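Local coordinates for uncharacterized protein (Leishmania infantum, PDB 4TYZ) that is of unknown function but, as the C-terminal GRAM domain of a longer protein, may take part in sterol binding and transfer, at residues F22-V27 against I88-L94; L32-Y36 against F46-A51. One frame throughout, in Å; residues are numbered along the deposited sequence. Where two conformers were deposited one is given.

Overall arrangement
Contacts 1 and 2 lie on one antiparallel sheet and share its middle: strand 20-28 of contact 1 is the sheet neighbour of strand 31-39 of contact 2, and backbone bonds such as that from G35 N to C24 O knit them together. Contact 1 joins elements far apart in sequence, and contact 2, a hairpin, is nested inside the loop it closes. Contact 1 is the more central, about 7 Å from the chain centre to its own against about 10 Å for contact 2. It buries C24, L90 and F93, with waters at its two ends; contact 2 tucks the buried F46 ring against glycine but turns polar around T49 and Q34.

Contact 1 (F22-V27 against I88-L94); sequences FNCAWV and IFLTNFL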
ATOM      1  N   PHE A  22       1.542  -0.156  -7.475  1.00 11.66           N
ATOM      2  CA  PHE A  22       1.854  -1.579  -7.466  1.00 11.24           C
ATOM      3  C   PHE A  22       0.605  -2.431  -7.309  1.00 14.09           C
ATOM      4  O   PHE A  22      -0.287  -2.110  -6.524  1.00 14.78           O
ATOM      5  CB  PHE A  22       2.831  -1.894  -6.326  1.00 11.38           C
ATOM      6  CG  PHE A  22       4.170  -1.246  -6.495  1.00 13.07           C
ATOM      7  CD1 PHE A  22       5.150  -1.858  -7.261  1.00 18.56           C
ATOM      8  CD2 PHE A  22       4.440  -0.014  -5.920  1.00 14.50           C
ATOM      9  CE1 PHE A  22       6.382  -1.248  -7.443  1.00 18.45           C
ATOM     10  CE2 PHE A  22       5.676   0.596  -6.100  1.00 14.49           C
ATOM     11  CZ  PHE A  22       6.638  -0.027  -6.865  1.00 15.32           C
ATOM     12  N   ASN A  23       0.554  -3.529  -8.053  1.00 13.49           N
ATOM     13  CA  ASN A  23      -0.474  -4.529  -7.831  1.00 13.71           C
ATOM     14  C   ASN A  23      -0.197  -5.295  -6.548  1.00 15.79           C
ATOM     15  O   ASN A  23       0.932  -5.741  -6.319  1.00 16.68           O
ATOM     16  CB  ASN A  23      -0.530  -5.504  -8.994  1.00 13.47           C
ATOM     17  CG  ASN A  23      -0.890  -4.826 -10.292  1.00 16.02           C
ATOM     18  OD1 ASN A  23      -0.035  -4.598 -11.153  1.00 24.05           O
ATOM     19  ND2 ASN A  23      -2.158  -4.477 -10.435  1.00 15.35           N
ATOM     20  N   CYS A  24      -1.224  -5.461  -5.723  1.00 11.69           N
ATOM     21  CA  CYS A  24      -1.114  -6.253  -4.500  1.00 11.62           C
ATOM     22  C   CYS A  24      -2.506  -6.492  -3.953  1.00 13.66           C
ATOM     23  O   CYS A  24      -3.498  -6.092  -4.560  1.00 15.12           O
ATOM     24  CB  CYS A  24      -0.234  -5.570  -3.443  1.00 12.00           C
ATOM     25  SG  CYS A  24      -0.901  -3.986  -2.857  1.00 13.72           S
ATOM     26  N   ALA A  25      -2.586  -7.155  -2.812  1.00 12.51           N
ATOM     27  CA  ALA A  25      -3.869  -7.379  -2.187  1.00 12.74           C
ATOM     28  C   ALA A  25      -3.781  -6.961  -0.743  1.00 17.82           C
ATOM     29  O   ALA A  25      -2.749  -7.107  -0.095  1.00 20.41           O
ATOM     30  CB  ALA A  25      -4.294  -8.830  -2.303  1.00 12.62           C
ATOM     31  N   TRP A  26      -4.882  -6.430  -0.251  1.00 11.63           N
ATOM     32  CA  TRP A  26      -5.015  -6.071   1.148  1.00 12.93           C
ATOM     33  C   TRP A  26      -5.661  -7.257   1.850  1.00 12.06           C
ATOM     34  O   TRP A  26      -6.704  -7.753   1.412  1.00 13.14           O
ATOM     35  CB  TRP A  26      -5.853  -4.800   1.259  1.00 11.65           C
ATOM     36  CG  TRP A  26      -6.041  -4.236   2.619  1.00 12.26           C
ATOM     37  CD1 TRP A  26      -5.384  -4.579   3.764  1.00 13.97           C
ATOM     38  CD2 TRP A  26      -6.981  -3.224   2.977  1.00 13.43           C
ATOM     39  NE1 TRP A  26      -5.856  -3.827   4.817  1.00 14.56           N
ATOM     40  CE2 TRP A  26      -6.841  -2.993   4.359  1.00 14.12           C
ATOM     41  CE3 TRP A  26      -7.934  -2.490   2.258  1.00 15.18           C
ATOM     42  CZ2 TRP A  26      -7.608  -2.045   5.039  1.00 15.33           C
ATOM     43  CZ3 TRP A  26      -8.702  -1.553   2.937  1.00 15.67           C
ATOM     44  CH2 TRP A  26      -8.525  -1.337   4.311  1.00 17.93           C
ATOM     45  N   VAL A  27      -5.037  -7.751   2.914  1.00 12.56           N
ATOM     46  CA  VAL A  27      -5.614  -8.872   3.633  1.00 14.02           C
ATOM     47  C   VAL A  27      -5.912  -8.443   5.053  1.00 14.26           C
ATOM     48  O   VAL A  27      -5.074  -7.818   5.718  1.00 17.87           O
ATOM     49  CB  VAL A  27      -4.689 -10.113   3.621  1.00 16.12           C
ATOM     50  CG1 VAL A  27      -5.226 -11.190   4.559  1.00 21.62           C
ATOM     51  CG2 VAL A  27      -4.593 -10.666   2.220  1.00 17.72           C
ATOM     52  N   ILE A  88      -1.309  -3.189   9.005  1.00 13.10           N
ATOM     53  CA  ILE A  88      -1.894  -3.367   7.679  1.00 10.93           C
ATOM     54  C   ILE A  88      -1.097  -4.422   6.933  1.00 10.81           C
ATOM     55  O   ILE A  88       0.127  -4.323   6.845  1.00 13.56           O
ATOM     56  CB  ILE A  88      -1.873  -2.063   6.864  1.00 12.95           C
ATOM     57  CG1 ILE A  88      -2.612  -0.960   7.615  1.00 19.13           C
ATOM     58  CG2 ILE A  88      -2.428  -2.301   5.460  1.00 16.51           C
ATOM     59  CD1 ILE A  88      -2.354   0.430   7.052  1.00 20.44           C
ATOM     60  N   PHE A  89      -1.788  -5.435   6.423  1.00 11.29           N
ATOM     61  CA  PHE A  89      -1.140  -6.522   5.697  1.00 13.69           C
ATOM     62  C   PHE A  89      -1.382  -6.389   4.200  1.00 13.53           C
ATOM     63  O   PHE A  89      -2.531  -6.418   3.743  1.00 13.21           O
ATOM     64  CB  PHE A  89      -1.648  -7.874   6.185  1.00 15.16           C
ATOM     65  CG  PHE A  89      -1.312  -8.171   7.617  1.00 18.19           C
ATOM     66  CD1 PHE A  89      -0.092  -8.730   7.949  1.00 28.22           C
ATOM     67  CD2 PHE A  89      -2.226  -7.916   8.623  1.00 24.33           C
ATOM     68  CE1 PHE A  89       0.221  -9.023   9.264  1.00 27.66           C
ATOM     69  CE2 PHE A  89      -1.919  -8.208   9.949  1.00 25.83           C
ATOM     70  CZ  PHE A  89      -0.695  -8.762  10.262  1.00 24.13           C
ATOM     71  N   LEU A  90      -0.302  -6.233   3.441  1.00 13.23           N
ATOM     72  CA  LEU A  90      -0.382  -6.188   1.980  1.00 14.77           C
ATOM     73  C   LEU A  90       0.334  -7.400   1.412  1.00 16.04           C
ATOM     74  O   LEU A  90       1.469  -7.689   1.775  1.00 16.04           O
ATOM     75  CB  LEU A  90       0.222  -4.905   1.435  1.00 12.14           C
ATOM     76  CG  LEU A  90      -0.397  -3.626   1.993  1.00 16.07           C
ATOM     77  CD1 LEU A  90       0.497  -2.447   1.669  1.00 22.56           C
ATOM     78  CD2 LEU A  90      -1.781  -3.431   1.410  1.00 16.11           C
ATOM     79  N   THR A  91      -0.329  -8.130   0.528  1.00 12.25           N
ATOM     80  CA  THR A  91       0.165  -9.419   0.044  0.63 13.99           C
ATOM     81  C   THR A  91       0.090  -9.515  -1.481  1.00 14.02           C
ATOM     82  O   THR A  91      -0.378  -8.599  -2.141  1.00 13.22           O
ATOM     83  CB  THR A  91      -0.643 -10.595   0.649  0.63 16.74           C
ATOM     84  OG1 THR A  91      -1.959 -10.622   0.076  0.63 16.37           O
ATOM     85  CG2 THR A  91      -0.767 -10.460   2.153  0.63 13.60           C
ATOM     86  N   ASN A  92       0.515 -10.657  -2.034  1.00 18.30           N
ATOM     87  CA  ASN A  92       0.375 -10.933  -3.464  0.57 17.24           C
ATOM     88  C   ASN A  92       1.016  -9.857  -4.344  1.00 14.71           C
ATOM     89  O   ASN A  92       0.502  -9.521  -5.413  1.00 16.28           O
ATOM     90  CB  ASN A  92      -1.110 -11.091  -3.829  0.57 20.10           C
ATOM     91  CG  ASN A  92      -1.324 -11.739  -5.190  0.57 19.68           C
ATOM     92  OD1 ASN A  92      -0.636 -12.697  -5.556  0.57 21.91           O
ATOM     93  ND2 ASN A  92      -2.286 -11.220  -5.945  0.57 23.50           N
ATOM     94  N   PHE A  93       2.144  -9.309  -3.895  1.00 16.27           N
ATOM     95  CA  PHE A  93       2.865  -8.356  -4.737  1.00 16.16           C
ATOM     96  C   PHE A  93       3.461  -9.066  -5.940  1.00 18.83           C
ATOM     97  O   PHE A  93       4.000 -10.164  -5.799  1.00 20.37           O
ATOM     98  CB  PHE A  93       3.992  -7.672  -3.965  1.00 16.74           C
ATOM     99  CG  PHE A  93       3.539  -6.555  -3.081  1.00 13.00           C
ATOM    100  CD1 PHE A  93       3.430  -5.266  -3.574  1.00 12.66           C
ATOM    101  CD2 PHE A  93       3.231  -6.791  -1.749  1.00 12.39           C
ATOM    102  CE1 PHE A  93       3.011  -4.236  -2.752  1.00 13.45           C
ATOM    103  CE2 PHE A  93       2.813  -5.774  -0.925  1.00 14.18           C
ATOM    104  CZ  PHE A  93       2.708  -4.489  -1.421  1.00 14.20           C
ATOM    105  N   LEU A  94       3.395  -8.435  -7.109  1.00 18.95           N
ATOM    106  CA  LEU A  94       4.140  -8.909  -8.270  1.00 20.05           C
ATOM    107  C   LEU A  94       5.577  -8.394  -8.234  1.00 20.91           C
ATOM    108  O   LEU A  94       6.500  -9.051  -8.722  1.00 21.35           O
ATOM    109  CB  LEU A  94       3.463  -8.467  -9.563  1.00 22.09           C
ATOM    110  CG  LEU A  94       2.022  -8.944  -9.745  1.00 27.40           C
ATOM    111  CD1 LEU A  94       1.467  -8.438 -11.070  1.00 29.22           C
ATOM    112  CD2 LEU A  94       1.945 -10.463  -9.657  1.00 30.93           C
TER
HETATM  113  O   HOH W   1       3.490  -5.401  -7.239  1.00 16.69           O
HETATM  114  O   HOH W   2      -4.608  -5.532   7.016  1.00 16.04           O
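C24 and F93 form the tightly packed part of this contact, which joins strands 20-28 and 87-91, antiparallel neighbours in the seven-stranded sheet of the GRAM domain. The CB of C24 stands over the face of the F93 ring, 3.6 Å from its centroid and 11° off the normal, a CH-pi contact. Its SG takes the position between the backbone N and the carbonyl carbon (chi1 63°), which brings the sulfur obliquely beside the same ring at 4.3 Å from the centroid. Cysteine suits the place, being small enough to let the ring lie close and apolar enough for a buried site. F22 reaches the edge of that ring with its CB, while its own ring leads away to helix 96-107, where F93 also packs on A99.

Next to this pair the strands zip together through A25 and T91. A25 N donates to T91 O and T91 N to A25 O, the latter nearly straight (168°) and in the carbonyl plane. V27 N adds a bond to F89 O (3.0 Å).

The ends are wetter. Past the strand, a water accepts a weak hydrogen bond from L94 N and donates to N23 O (2.7 Å). At the other end, the W26 ring presents its edge to F89 O (3.4 Å from CD1), and a second water joins V27 O to F89 N and takes a weak bond from W26 NE1. The chemistry thus pairs an apolar C24-F93 core with backbone bonds and water.

Contact 2 (L32-Y36 against F46-A51); sequences LKQGY and FQSTLA
G35, with no side chain, lets CZ of F46 come 3.5 Å from its CA, and Q47 O lies 3.2 Å from the same CA. With CG anti to the backbone N (chi1 176°), F46 extends its ring against the backbone of K33 to Y36, where K33 O meets its edge at 3.2 Å from CZ. Beside it Y36 and Q47 exchange two backbone hydrogen bonds, Y36 N to Q47 O and Q47 N to Y36 O.

T49 is the other close partner. Its OG1 lies over one face of the Y36 ring, 3.6 Å from CZ, the two side chains crossing at about a right angle; a small, branched hydroxyl residue can pack there while its backbone bonds across. T49 N donates to a lone pair of Q34 O (2.9 Å, 171°), and a water donates to that oxygen while accepting from L50 N.

Further out, Q47 NE2 reaches the carbonyl of the next residue, S48 O (2.9 Å), while its OE1 bonds to S9 OG. S48 OG bonds to A53 O.

Within the GRAM domain's sheet, this hairpin lies between strands 20-28 and 54-58, while helix 2-9 packs V5 against Y36 and Q47.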
ATOM      1  N   LEU A  32      -9.583 -11.081   1.636  1.00 16.27           N
ATOM      2  CA  LEU A  32      -8.556 -10.586   0.724  1.00 14.42           C
ATOM      3  C   LEU A  32      -9.197  -9.714  -0.351  1.00 14.30           C
ATOM      4  O   LEU A  32     -10.208 -10.103  -0.963  1.00 18.99           O
ATOM      5  CB  LEU A  32      -7.784 -11.755   0.073  1.00 15.90           C
ATOM      6  CG  LEU A  32      -6.698 -11.377  -0.949  1.00 20.02           C
ATOM      7  CD1 LEU A  32      -5.545 -12.369  -0.919  1.00 23.03           C
ATOM      8  CD2 LEU A  32      -7.238 -11.259  -2.384  1.00 17.13           C
ATOM      9  N   LYS A  33      -8.595  -8.549  -0.588  1.00 13.58           N
ATOM     10  CA  LYS A  33      -9.039  -7.640  -1.640  1.00 15.77           C
ATOM     11  C   LYS A  33      -7.903  -7.290  -2.585  1.00 13.07           C
ATOM     12  O   LYS A  33      -6.965  -6.581  -2.193  1.00 13.41           O
ATOM     13  CB  LYS A  33      -9.594  -6.342  -1.044  1.00 17.14           C
ATOM     14  CG  LYS A  33     -10.637  -6.520   0.033  1.00 29.54           C
ATOM     15  CD  LYS A  33     -12.011  -6.668  -0.563  1.00 33.26           C
ATOM     16  CE  LYS A  33     -13.079  -6.649   0.516  1.00 30.49           C
ATOM     17  NZ  LYS A  33     -14.331  -7.253  -0.001  1.00 36.39           N
ATOM     18  N   GLN A  34      -7.988  -7.765  -3.826  1.00 13.75           N
ATOM     19  CA  GLN A  34      -7.017  -7.383  -4.842  1.00 13.27           C
ATOM     20  C   GLN A  34      -7.168  -5.908  -5.191  1.00 12.90           C
ATOM     21  O   GLN A  34      -8.285  -5.412  -5.291  1.00 14.48           O
ATOM     22  CB  GLN A  34      -7.197  -8.242  -6.092  1.00 13.96           C
ATOM     23  CG  GLN A  34      -6.117  -8.039  -7.124  1.00 17.59           C
ATOM     24  CD  GLN A  34      -4.798  -8.669  -6.720  1.00 17.95           C
ATOM     25  OE1 GLN A  34      -4.762  -9.692  -6.024  1.00 19.48           O
ATOM     26  NE2 GLN A  34      -3.707  -8.069  -7.169  1.00 18.30           N
ATOM     27  N   GLY A  35      -6.054  -5.204  -5.358  1.00 12.39           N
ATOM     28  CA  GLY A  35      -6.145  -3.791  -5.684  1.00 12.10           C
ATOM     29  C   GLY A  35      -4.810  -3.173  -6.020  1.00 11.71           C
ATOM     30  O   GLY A  35      -3.911  -3.844  -6.538  1.00 12.71           O
ATOM     31  N   TYR A  36      -4.703  -1.884  -5.727  1.00 11.28           N
ATOM     32  CA  TYR A  36      -3.536  -1.102  -6.094  1.00 12.12           C
ATOM     33  C   TYR A  36      -3.004  -0.365  -4.898  1.00 12.12           C
ATOM     34  O   TYR A  36      -3.757   0.304  -4.190  1.00 11.93           O
ATOM     35  CB  TYR A  36      -3.878  -0.081  -7.174  1.00 12.39           C
ATOM     36  CG  TYR A  36      -4.717  -0.616  -8.307  1.00 16.36           C
ATOM     37  CD1 TYR A  36      -4.171  -1.462  -9.260  1.00 16.80           C
ATOM     38  CD2 TYR A  36      -6.058  -0.263  -8.426  1.00 15.94           C
ATOM     39  CE1 TYR A  36      -4.946  -1.944 -10.308  1.00 17.28           C
ATOM     40  CE2 TYR A  36      -6.837  -0.737  -9.465  1.00 23.20           C
ATOM     41  CZ  TYR A  36      -6.277  -1.573 -10.400  1.00 21.34           C
ATOM     42  OH  TYR A  36      -7.064  -2.043 -11.433  1.00 26.87           O
ATOM     43  N   PHE A  46      -4.256   2.581  -0.673  1.00  9.07           N
ATOM     44  CA  PHE A  46      -4.671   1.355  -1.344  1.00  9.50           C
ATOM     45  C   PHE A  46      -6.117   1.482  -1.768  1.00  9.84           C
ATOM     46  O   PHE A  46      -6.939   1.948  -0.987  1.00 10.58           O
ATOM     47  CB  PHE A  46      -4.501   0.136  -0.425  1.00  9.59           C
ATOM     48  CG  PHE A  46      -4.998  -1.144  -1.037  1.00 10.09           C
ATOM     49  CD1 PHE A  46      -4.141  -1.948  -1.769  1.00 12.76           C
ATOM     50  CD2 PHE A  46      -6.327  -1.526  -0.900  1.00 10.47           C
ATOM     51  CE1 PHE A  46      -4.602  -3.129  -2.354  1.00 11.70           C
ATOM     52  CE2 PHE A  46      -6.802  -2.694  -1.483  1.00 11.02           C
ATOM     53  CZ  PHE A  46      -5.937  -3.508  -2.201  1.00 11.40           C
ATOM     54  N   GLN A  47      -6.421   1.071  -2.999  1.00 10.27           N
ATOM     55  CA  GLN A  47      -7.806   0.950  -3.459  1.00 10.79           C
ATOM     56  C   GLN A  47      -8.055  -0.440  -4.023  1.00 12.18           C
ATOM     57  O   GLN A  47      -7.301  -0.908  -4.874  1.00 13.52           O
ATOM     58  CB  GLN A  47      -8.124   2.012  -4.523  1.00 11.81           C
ATOM     59  CG  GLN A  47      -9.506   1.852  -5.189  1.00 14.01           C
ATOM     60  CD  GLN A  47     -10.646   1.990  -4.202  1.00 13.62           C
ATOM     61  OE1 GLN A  47     -10.765   3.006  -3.514  1.00 14.23           O
ATOM     62  NE2 GLN A  47     -11.498   0.973  -4.131  1.00 12.90           N
ATOM     63  N   SER A  48      -9.125  -1.089  -3.565  1.00 11.72           N
ATOM     64  CA  SER A  48      -9.548  -2.370  -4.119  1.00 12.36           C
ATOM     65  C   SER A  48     -10.010  -2.204  -5.565  1.00 14.64           C
ATOM     66  O   SER A  48     -10.689  -1.235  -5.907  1.00 14.41           O
ATOM     67  CB  SER A  48     -10.686  -2.965  -3.285  1.00 16.19           C
ATOM     68  OG  SER A  48     -10.297  -3.157  -1.943  1.00 18.03           O
ATOM     69  N   THR A  49      -9.625  -3.154  -6.402  1.00 13.29           N
ATOM     70  CA  THR A  49      -9.984  -3.130  -7.812  1.00 16.18           C
ATOM     71  C   THR A  49     -11.479  -3.265  -8.017  1.00 22.73           C
ATOM     72  O   THR A  49     -12.078  -2.550  -8.828  1.00 22.19           O
ATOM     73  CB  THR A  49      -9.284  -4.265  -8.569  1.00 17.41           C
ATOM     74  OG1 THR A  49      -7.871  -4.108  -8.455  1.00 19.09           O
ATOM     75  CG2 THR A  49      -9.682  -4.251 -10.049  1.00 23.44           C
ATOM     76  N   LEU A  50     -12.084  -4.187  -7.283  1.00 17.52           N
ATOM     77  CA  LEU A  50     -13.483  -4.518  -7.544  1.00 21.88           C
ATOM     78  C   LEU A  50     -14.375  -4.374  -6.319  1.00 26.12           C
ATOM     79  O   LEU A  50     -15.466  -4.954  -6.256  1.00 29.28           O
ATOM     80  CB  LEU A  50     -13.591  -5.942  -8.093  1.00 25.68           C
ATOM     81  CG  LEU A  50     -12.879  -6.223  -9.416  1.00 28.14           C
ATOM     82  CD1 LEU A  50     -13.035  -7.697  -9.779  1.00 28.35           C
ATOM     83  CD2 LEU A  50     -13.413  -5.327 -10.528  1.00 30.05           C
ATOM     84  N   ALA A  51     -13.918  -3.593  -5.351  1.00 20.50           N
ATOM     85  CA  ALA A  51     -14.695  -3.350  -4.144  1.00 20.15           C
ATOM     86  C   ALA A  51     -14.441  -1.938  -3.637  1.00 20.63           C
ATOM     87  O   ALA A  51     -13.518  -1.261  -4.095  1.00 19.86           O
ATOM     88  CB  ALA A  51     -14.347  -4.372  -3.071  1.00 21.21           C
TER
HETATM   89  O   HOH W   3     -10.906  -6.013  -5.559  1.00 20.02           O